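Ubiquitin-like-specific protease 2 (Saccharomyces cerevisiae, PDB 5LNB) acts as a SUMO-specific cysteine protease, its Ulp1-type catalytic domain being the part described here. Local coordinates at residues S64-E67 against K72-Q75; S125-N130 against R224-N229; D235-S240 against K254-N259. All blocks are in the same frame, centred on the assembly; numbering follows the deposited sequence.

Contact 1 (S64-E67 against K72-Q75); sequences SSIE and KREQ
I66 overlaps R73 with both arms of its branched side chain. CD1 reaches the backbone of the arginine, 3.8 Å from R73 CA, while CG2 lies over one face of the guanidinium, 4.0 Å from R73 NH2. The two side chains cross at about a right angle. Because the CG1-CD1 arm and CG2 diverge from CB, the isoleucine meets the arginine both at its root and at its planar end, where CD1 also lies over the guanidinium, offset toward the rim. The arginine gets there by starting with CG anti to the backbone N (chi1 -178°) and then bending at chi3 (-60°), which swings the flat group back over the aliphatic residue. No hydrogen bond joins the two segments: the contact is apolar on the isoleucine side, and the charge is met by E63, three residues before I66, in a salt bridge to R73 NH1. The turn that presents R73 is braced from within. K72 N gives a nearly straight bond (173°) to Q75 OE1 at 3.1 Å, approaching from above the carbonyl plane, and Q75 N returns one to K72 O at 3.0 Å. The arrangement closes the tight connection at the surface between helix 51-67 and strand 76-78. Beside I66 lies I71 of the intervening loop, and Q75 bonds through its backbone to Y112, where strand 112-119 runs parallel to strand 76-78.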
loop_
_atom_site.group_PDB
_atom_site.type_symbol
_atom_site.label_atom_id
_atom_site.label_comp_id
_atom_site.label_asym_id
_atom_site.label_seq_id
_atom_site.Cartn_x
_atom_site.Cartn_y
_atom_site.Cartn_z
ATOM N N SER A 64 -5.357 -9.728 -5.820
ATOM C CA SER A 64 -5.880 -10.972 -5.266
ATOM C C SER A 64 -7.227 -10.738 -4.610
ATOM O O SER A 64 -8.164 -11.528 -4.790
ATOM C CB SER A 64 -4.883 -11.556 -4.264
ATOM O OG SER A 64 -5.487 -12.552 -3.461
ATOM N N SER A 65 -7.345 -9.640 -3.859
ATOM C CA SER A 65 -8.612 -9.278 -3.236
ATOM C C SER A 65 -9.691 -9.036 -4.282
ATOM O O SER A 65 -10.855 -9.411 -4.086
ATOM C CB SER A 65 -8.419 -8.039 -2.358
ATOM O OG SER A 65 -9.652 -7.565 -1.864
ATOM N N ILE A 66 -9.325 -8.414 -5.404
ATOM C CA ILE A 66 -10.302 -8.205 -6.469
ATOM C C ILE A 66 -10.688 -9.533 -7.110
ATOM O O ILE A 66 -11.868 -9.771 -7.397
ATOM C CB ILE A 66 -9.764 -7.197 -7.504
ATOM C CG1 ILE A 66 -9.646 -5.802 -6.865
ATOM C CG2 ILE A 66 -10.639 -7.202 -8.787
ATOM C CD1 ILE A 66 -8.892 -4.779 -7.675
ATOM N N GLU A 67 -9.707 -10.425 -7.329
ATOM C CA GLU A 67 -10.003 -11.724 -7.936
ATOM C C GLU A 67 -11.004 -12.508 -7.100
ATOM O O GLU A 67 -11.866 -13.209 -7.640
ATOM C CB GLU A 67 -8.726 -12.550 -8.105
ATOM C CG GLU A 67 -7.667 -11.956 -9.012
ATOM C CD GLU A 67 -6.372 -12.780 -9.001
ATOM O OE1 GLU A 67 -5.279 -12.201 -8.775
ATOM O OE2 GLU A 67 -6.459 -14.016 -9.198
ATOM N N LYS A 72 -14.581 -4.792 -5.258
ATOM C CA LYS A 72 -14.697 -4.546 -6.686
ATOM C C LYS A 72 -13.562 -3.636 -7.131
ATOM O O LYS A 72 -13.077 -2.801 -6.362
ATOM C CB LYS A 72 -16.046 -3.914 -7.037
ATOM C CG LYS A 72 -17.257 -4.664 -6.498
ATOM C CD LYS A 72 -18.533 -3.948 -6.885
ATOM C CE LYS A 72 -19.747 -4.520 -6.170
ATOM N NZ LYS A 72 -19.838 -4.062 -4.751
ATOM N N ARG A 73 -13.131 -3.821 -8.379
ATOM C CA ARG A 73 -12.021 -3.036 -8.906
ATOM C C ARG A 73 -12.258 -1.536 -8.747
ATOM O O ARG A 73 -11.340 -0.790 -8.390
ATOM C CB ARG A 73 -11.789 -3.380 -10.380
ATOM C CG ARG A 73 -10.603 -2.629 -10.989
ATOM C CD ARG A 73 -10.223 -3.139 -12.369
ATOM N NE ARG A 73 -9.841 -4.543 -12.346
ATOM C CZ ARG A 73 -8.648 -4.998 -11.965
ATOM N NH1 ARG A 73 -7.708 -4.154 -11.556
ATOM N NH2 ARG A 73 -8.394 -6.306 -11.980
ATOM N N GLU A 74 -13.477 -1.074 -9.017
ATOM C CA GLU A 74 -13.761 0.354 -8.994
ATOM C C GLU A 74 -13.786 0.950 -7.589
ATOM O O GLU A 74 -13.902 2.172 -7.474
ATOM C CB GLU A 74 -15.093 0.628 -9.695
ATOM C CG GLU A 74 -16.272 -0.152 -9.127
ATOM C CD GLU A 74 -16.657 -1.378 -9.968
ATOM O OE1 GLU A 74 -15.759 -2.170 -10.377
ATOM O OE2 GLU A 74 -17.876 -1.543 -10.219
ATOM N N GLN A 75 -13.679 0.144 -6.532
ATOM C CA GLN A 75 -13.722 0.652 -5.165
ATOM C C GLN A 75 -12.360 1.066 -4.615
ATOM O O GLN A 75 -12.313 1.721 -3.565
ATOM C CB GLN A 75 -14.326 -0.396 -4.225
ATOM C CG GLN A 75 -15.755 -0.781 -4.558
ATOM C CD GLN A 75 -16.287 -1.883 -3.658
ATOM O OE1 GLN A 75 -15.533 -2.731 -3.170
ATOM N NE2 GLN A 75 -17.593 -1.858 -3.410
#

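Contact 2 (S125-N130 against R224-N229); sequences SCIITN and RKFFEN
I127 sets its CD1 methyl squarely on F226, 3.6 Å from the ring centroid and only 11° off the ring normal, a CH-pi contact over the centre of the face. The two side chains come from opposite directions, F226 extending from the helix with CG anti to its own backbone N (chi1 180°). The same methyl touches F227 more loosely, 4.2 Å from F227 CE2. The phenylalanines fit together as well: F226 CD1 stands over the middle of the F227 ring, and F227 CG lies at the edge of F226. Y112 of the adjacent strand makes an edge-to-face pair with F226. This is helix-on-sheet packing in a papain-like fold of the Ulp1 (C48) family, in which helix 215-228 is probably the central helix that carries the catalytic cysteine near its start. An alanine in place of F226 is likely to open a gap beneath the I127 methyl and deprive F227 of the neighbour over its face. Away from the strand the helix turns to charge and partial exposure. There E228 pairs weakly with K225, whose NZ, 3.3 Å from E228 OE1, also forms a salt bridge to D257, and a long salt bridge sets R224 NE 3.6 Å from E228 OE2.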
loop_
_atom_site.group_PDB
_atom_site.type_symbol
_atom_site.label_atom_id
_atom_site.label_comp_id
_atom_site.label_asym_id
_atom_site.label_seq_id
_atom_site.Cartn_x
_atom_site.Cartn_y
_atom_site.Cartn_z
ATOM N N SER A 125 2.140 3.420 5.945
ATOM C CA SER A 125 1.118 3.533 4.910
ATOM C C SER A 125 -0.168 4.121 5.481
ATOM O O SER A 125 -0.418 4.078 6.688
ATOM C CB SER A 125 0.843 2.166 4.273
ATOM O OG SER A 125 -0.120 2.249 3.241
ATOM N N CYS A 126 -0.997 4.660 4.596
ATOM C CA CYS A 126 -2.344 5.029 4.991
ATOM C C CYS A 126 -3.328 4.577 3.919
ATOM O O CYS A 126 -2.951 4.244 2.797
ATOM C CB CYS A 126 -2.471 6.533 5.255
ATOM S SG CYS A 126 -2.305 7.535 3.816
ATOM N N ILE A 127 -4.596 4.531 4.306
ATOM C CA ILE A 127 -5.702 4.186 3.427
ATOM C C ILE A 127 -6.791 5.221 3.673
ATOM O O ILE A 127 -7.238 5.397 4.816
ATOM C CB ILE A 127 -6.227 2.762 3.677
ATOM C CG1 ILE A 127 -5.135 1.739 3.405
ATOM C CG2 ILE A 127 -7.458 2.480 2.811
ATOM C CD1 ILE A 127 -5.578 0.278 3.580
ATOM N N ILE A 128 -7.187 5.928 2.620
ATOM C CA ILE A 128 -8.176 6.996 2.732
ATOM C C ILE A 128 -9.557 6.400 2.504
ATOM O O ILE A 128 -9.807 5.785 1.461
ATOM C CB ILE A 128 -7.901 8.123 1.728
ATOM C CG1 ILE A 128 -6.425 8.529 1.765
ATOM C CG2 ILE A 128 -8.805 9.322 2.029
ATOM C CD1 ILE A 128 -6.103 9.685 0.829
ATOM N N THR A 129 -10.456 6.584 3.472
ATOM C CA THR A 129 -11.817 6.078 3.378
ATOM C C THR A 129 -12.824 7.225 3.430
ATOM O O THR A 129 -12.518 8.341 3.864
ATOM C CB THR A 129 -12.120 5.079 4.510
ATOM O OG1 THR A 129 -12.062 5.756 5.775
ATOM C CG2 THR A 129 -11.110 3.928 4.502
ATOM N N ASN A 130 -14.045 6.926 2.986
ATOM C CA ASN A 130 -15.215 7.803 3.020
ATOM C C ASN A 130 -15.182 8.903 1.962
ATOM O O ASN A 130 -16.070 9.780 1.983
ATOM C CB ASN A 130 -15.420 8.447 4.398
ATOM C CG ASN A 130 -15.992 7.472 5.393
ATOM O OD1 ASN A 130 -16.655 6.509 5.006
ATOM N ND2 ASN A 130 -15.738 7.701 6.682
ATOM N N ARG A 224 -2.113 -6.261 2.933
ATOM C CA ARG A 224 -2.663 -7.561 2.581
ATOM C C ARG A 224 -3.787 -7.957 3.525
ATOM O O ARG A 224 -4.850 -8.409 3.087
ATOM C CB ARG A 224 -1.564 -8.619 2.600
ATOM C CG ARG A 224 -2.094 -10.018 2.346
ATOM C CD ARG A 224 -0.992 -11.060 2.390
ATOM N NE ARG A 224 -1.525 -12.385 2.113
ATOM C CZ ARG A 224 -0.830 -13.512 2.241
ATOM N NH1 ARG A 224 0.429 -13.477 2.659
ATOM N NH2 ARG A 224 -1.398 -14.677 1.960
ATOM N N LYS A 225 -3.566 -7.803 4.835
ATOM C CA LYS A 225 -4.602 -8.166 5.797
ATOM C C LYS A 225 -5.843 -7.301 5.611
ATOM O O LYS A 225 -6.971 -7.801 5.637
ATOM C CB LYS A 225 -4.069 -8.044 7.222
ATOM C CG LYS A 225 -5.113 -8.298 8.303
ATOM C CD LYS A 225 -5.664 -9.715 8.250
ATOM C CE LYS A 225 -4.539 -10.745 8.318
ATOM N NZ LYS A 225 -5.053 -12.130 8.557
ATOM N N PHE A 226 -5.654 -5.993 5.427
ATOM C CA PHE A 226 -6.798 -5.103 5.243
ATOM C C PHE A 226 -7.706 -5.597 4.119
ATOM O O PHE A 226 -8.933 -5.632 4.268
ATOM C CB PHE A 226 -6.310 -3.677 4.963
ATOM C CG PHE A 226 -7.421 -2.681 4.751
ATOM C CD1 PHE A 226 -8.009 -2.529 3.493
ATOM C CD2 PHE A 226 -7.874 -1.887 5.804
ATOM C CE1 PHE A 226 -9.037 -1.607 3.291
ATOM C CE2 PHE A 226 -8.901 -0.963 5.612
ATOM C CZ PHE A 226 -9.487 -0.820 4.352
ATOM N N PHE A 227 -7.123 -6.015 2.995
ATOM C CA PHE A 227 -7.914 -6.369 1.823
ATOM C C PHE A 227 -8.345 -7.829 1.788
ATOM O O PHE A 227 -9.044 -8.230 0.856
ATOM C CB PHE A 227 -7.158 -6.001 0.556
ATOM C CG PHE A 227 -7.216 -4.539 0.255
ATOM C CD1 PHE A 227 -8.340 -3.991 -0.346
ATOM C CD2 PHE A 227 -6.172 -3.702 0.613
ATOM C CE1 PHE A 227 -8.408 -2.637 -0.604
ATOM C CE2 PHE A 227 -6.232 -2.354 0.353
ATOM C CZ PHE A 227 -7.354 -1.814 -0.250
ATOM N N GLU A 228 -7.991 -8.625 2.791
ATOM C CA GLU A 228 -8.731 -9.864 2.976
ATOM C C GLU A 228 -10.128 -9.606 3.542
ATOM O O GLU A 228 -11.023 -10.433 3.338
ATOM C CB GLU A 228 -7.934 -10.821 3.866
ATOM C CG GLU A 228 -6.599 -11.189 3.233
ATOM C CD GLU A 228 -5.711 -12.071 4.108
ATOM O OE1 GLU A 228 -5.856 -12.048 5.358
ATOM O OE2 GLU A 228 -4.861 -12.789 3.528
ATOM N N ASN A 229 -10.345 -8.467 4.228
ATOM C CA ASN A 229 -11.668 -8.086 4.722
ATOM C C ASN A 229 -11.641 -6.633 5.194
ATOM O O ASN A 229 -11.391 -6.359 6.377
ATOM C CB ASN A 229 -12.127 -9.009 5.852
ATOM C CG ASN A 229 -13.583 -8.775 6.245
ATOM O OD1 ASN A 229 -14.108 -7.672 6.095
ATOM N ND2 ASN A 229 -14.234 -9.811 6.760
#

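Contact 3 (D235-S240 against K254-N259); sequences DVWKNS and KYFDKN
The Y255 ring carries the CG2 methyl of V236 over the centre of one face, 3.9 Å from the centroid and 9° off the normal, while F256 CD2 lies at its edge, in plane. The F256 ring in turn has Y255 CD2 above one face, displaced toward the rim. W237 meets F256 differently. The planes of its five-membered ring and of the phenyl ring are only 16° from parallel, yet the rings are slid so far that their centroids stand 5.5 Å apart and they barely overlap. What touches is the far end of the phenyl group: F256 CZ lies 3.5 Å from W237 NE1 and 3.6 Å from W237 CZ2. NE1 also makes a weak hydrogen bond to the carbonyl of P205. A chi1 of -170° turns the Y255 ring away from its own backbone nitrogen and across to the valine, and its hydroxyl hydrogen-bonds to E232 and T233 in helix 230-238. Two helix ends are joined in this way. Helix 245-255 finishes in a Schellman motif: D257, with positive phi, is the C-prime residue, D257 N bonds to K254 O at 3.0 Å, and K258 N reaches N253 O. Consecutive aromatic residues just before that reversal both turn toward the neighbouring helix, one to take the valine and the other the tryptophan. Near the end of helix 230-238, the carbonyl of W237 accepts two bonds, from S240 OG in the carbonyl plane at 2.8 Å and from S240 N at 3.0 Å. Beyond the paired rings, F256 packs on V206 and P207 of a loop and on N222 of helix 215-228.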
loop_
_atom_site.group_PDB
_atom_site.type_symbol
_atom_site.label_atom_id
_atom_site.label_comp_id
_atom_site.label_asym_id
_atom_site.label_seq_id
_atom_site.Cartn_x
_atom_site.Cartn_y
_atom_site.Cartn_z
ATOM N N ASP A 235 -13.434 -2.032 11.270
ATOM C CA ASP A 235 -14.111 -2.141 12.558
ATOM C C ASP A 235 -13.125 -2.456 13.678
ATOM O O ASP A 235 -13.239 -1.911 14.781
ATOM C CB ASP A 235 -15.220 -3.192 12.483
ATOM C CG ASP A 235 -16.500 -2.643 11.870
ATOM O OD1 ASP A 235 -16.790 -1.447 12.091
ATOM O OD2 ASP A 235 -17.213 -3.394 11.159
ATOM N N VAL A 236 -12.143 -3.320 13.413
ATOM C CA VAL A 236 -11.128 -3.623 14.419
ATOM C C VAL A 236 -10.411 -2.351 14.851
ATOM O O VAL A 236 -10.279 -2.065 16.045
ATOM C CB VAL A 236 -10.135 -4.674 13.887
ATOM C CG1 VAL A 236 -8.988 -4.876 14.887
ATOM C CG2 VAL A 236 -10.854 -5.988 13.641
ATOM N N TRP A 237 -9.917 -1.580 13.881
ATOM C CA TRP A 237 -9.266 -0.312 14.193
ATOM C C TRP A 237 -10.214 0.646 14.903
ATOM O O TRP A 237 -9.833 1.279 15.892
ATOM C CB TRP A 237 -8.736 0.331 12.912
ATOM C CG TRP A 237 -7.528 -0.335 12.372
ATOM C CD1 TRP A 237 -6.621 -1.093 13.071
ATOM C CD2 TRP A 237 -7.071 -0.310 11.015
ATOM N NE1 TRP A 237 -5.634 -1.536 12.226
ATOM C CE2 TRP A 237 -5.888 -1.073 10.960
ATOM C CE3 TRP A 237 -7.546 0.290 9.839
ATOM C CZ2 TRP A 237 -5.172 -1.249 9.781
ATOM C CZ3 TRP A 237 -6.839 0.113 8.674
ATOM C CH2 TRP A 237 -5.662 -0.651 8.650
ATOM N N LYS A 238 -11.453 0.768 14.409
ATOM C CA LYS A 238 -12.396 1.727 14.982
ATOM C C LYS A 238 -12.577 1.511 16.475
ATOM O O LYS A 238 -12.690 2.474 17.239
ATOM C CB LYS A 238 -13.752 1.630 14.283
ATOM C CG LYS A 238 -14.193 2.924 13.631
ATOM C CD LYS A 238 -15.256 2.683 12.550
ATOM C CE LYS A 238 -15.123 3.684 11.389
ATOM N NZ LYS A 238 -16.170 3.485 10.343
ATOM N N ASN A 239 -12.632 0.256 16.911
ATOM C CA ASN A 239 -12.903 -0.046 18.304
ATOM C C ASN A 239 -11.628 -0.322 19.093
ATOM O O ASN A 239 -11.684 -0.965 20.143
ATOM C CB ASN A 239 -13.886 -1.214 18.406
ATOM C CG ASN A 239 -15.262 -0.850 17.883
ATOM O OD1 ASN A 239 -15.711 -1.352 16.854
ATOM N ND2 ASN A 239 -15.929 0.046 18.581
ATOM N N SER A 240 -10.486 0.177 18.624
ATOM C CA SER A 240 -9.224 -0.114 19.297
ATOM C C SER A 240 -9.059 0.654 20.601
ATOM O O SER A 240 -8.067 0.441 21.300
ATOM C CB SER A 240 -8.048 0.183 18.360
ATOM O OG SER A 240 -8.038 1.552 17.990
ATOM N N LYS A 254 -3.330 -10.771 17.226
ATOM C CA LYS A 254 -3.948 -11.966 16.664
ATOM C C LYS A 254 -4.551 -11.672 15.295
ATOM O O LYS A 254 -4.314 -12.407 14.330
ATOM C CB LYS A 254 -5.010 -12.500 17.625
ATOM C CG LYS A 254 -5.648 -13.812 17.196
ATOM C CD LYS A 254 -6.457 -14.416 18.340
ATOM C CE LYS A 254 -7.253 -15.637 17.891
ATOM N NZ LYS A 254 -8.308 -15.287 16.893
ATOM N N TYR A 255 -5.313 -10.578 15.192
ATOM C CA TYR A 255 -5.987 -10.252 13.942
ATOM C C TYR A 255 -5.003 -10.150 12.784
ATOM O O TYR A 255 -5.289 -10.628 11.682
ATOM C CB TYR A 255 -6.770 -8.943 14.078
ATOM C CG TYR A 255 -7.675 -8.688 12.891
ATOM C CD1 TYR A 255 -8.875 -9.370 12.757
ATOM C CD2 TYR A 255 -7.317 -7.786 11.888
ATOM C CE1 TYR A 255 -9.702 -9.160 11.662
ATOM C CE2 TYR A 255 -8.145 -7.563 10.777
ATOM C CZ TYR A 255 -9.332 -8.256 10.677
ATOM O OH TYR A 255 -10.164 -8.050 9.605
ATOM N N PHE A 256 -3.843 -9.521 13.013
ATOM C CA PHE A 256 -2.839 -9.292 11.982
ATOM C C PHE A 256 -1.749 -10.368 11.951
ATOM O O PHE A 256 -0.688 -10.137 11.354
ATOM C CB PHE A 256 -2.193 -7.913 12.158
ATOM C CG PHE A 256 -3.082 -6.769 11.756
ATOM C CD1 PHE A 256 -3.150 -6.351 10.429
ATOM C CD2 PHE A 256 -3.854 -6.104 12.706
ATOM C CE1 PHE A 256 -3.974 -5.293 10.054
ATOM C CE2 PHE A 256 -4.680 -5.046 12.338
ATOM C CZ PHE A 256 -4.738 -4.638 11.004
ATOM N N ASP A 257 -1.981 -11.524 12.582
ATOM C CA ASP A 257 -1.056 -12.667 12.512
ATOM C C ASP A 257 0.370 -12.281 12.909
ATOM O O ASP A 257 1.338 -12.568 12.194
ATOM C CB ASP A 257 -1.057 -13.298 11.118
ATOM C CG ASP A 257 -2.443 -13.687 10.649
ATOM O OD1 ASP A 257 -2.711 -13.548 9.439
ATOM O OD2 ASP A 257 -3.263 -14.121 11.490
ATOM N N LYS A 258 0.511 -11.638 14.071
ATOM C CA LYS A 258 1.845 -11.210 14.471
ATOM C C LYS A 258 2.812 -12.390 14.568
ATOM O O LYS A 258 4.006 -12.232 14.290
ATOM C CB LYS A 258 1.801 -10.455 15.796
ATOM C CG LYS A 258 3.177 -9.947 16.220
ATOM C CD LYS A 258 3.137 -9.116 17.486
ATOM C CE LYS A 258 4.528 -8.572 17.830
ATOM N NZ LYS A 258 4.494 -7.772 19.096
ATOM N N ASN A 259 2.324 -13.577 14.944
ATOM C CA ASN A 259 3.222 -14.719 15.118
ATOM C C ASN A 259 3.875 -15.152 13.812
ATOM O O ASN A 259 4.927 -15.799 13.845
ATOM C CB ASN A 259 2.473 -15.901 15.745
ATOM C CG ASN A 259 1.379 -16.448 14.839
ATOM O OD1 ASN A 259 0.709 -15.698 14.133
ATOM N ND2 ASN A 259 1.196 -17.762 14.856
#

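How the contacts relate
Contact 2 lies between the other two, with its centre about 12 Å from each, whereas the centres of contacts 1 and 3 are about 22 Å apart, and their nearest atoms, about 11 Å apart, do not touch. Segment 224-229 mediates in both directions. Toward contact 1, S65 OG sits 2.9 Å from F227 O, probably a hydrogen bond, tying helix 51-67 to the end of helix 215-228. Toward contact 3, K225 NZ forms a salt bridge with D257 OD1 at 2.9 Å, and F226 CD2 packs 3.6 Å from W237 CZ3, so the buried core of contact 2 continues into the aromatic cluster. Contacts 1 and 3 thus both meet the last turns of helix 215-228, whose opposite end probably borders the active site.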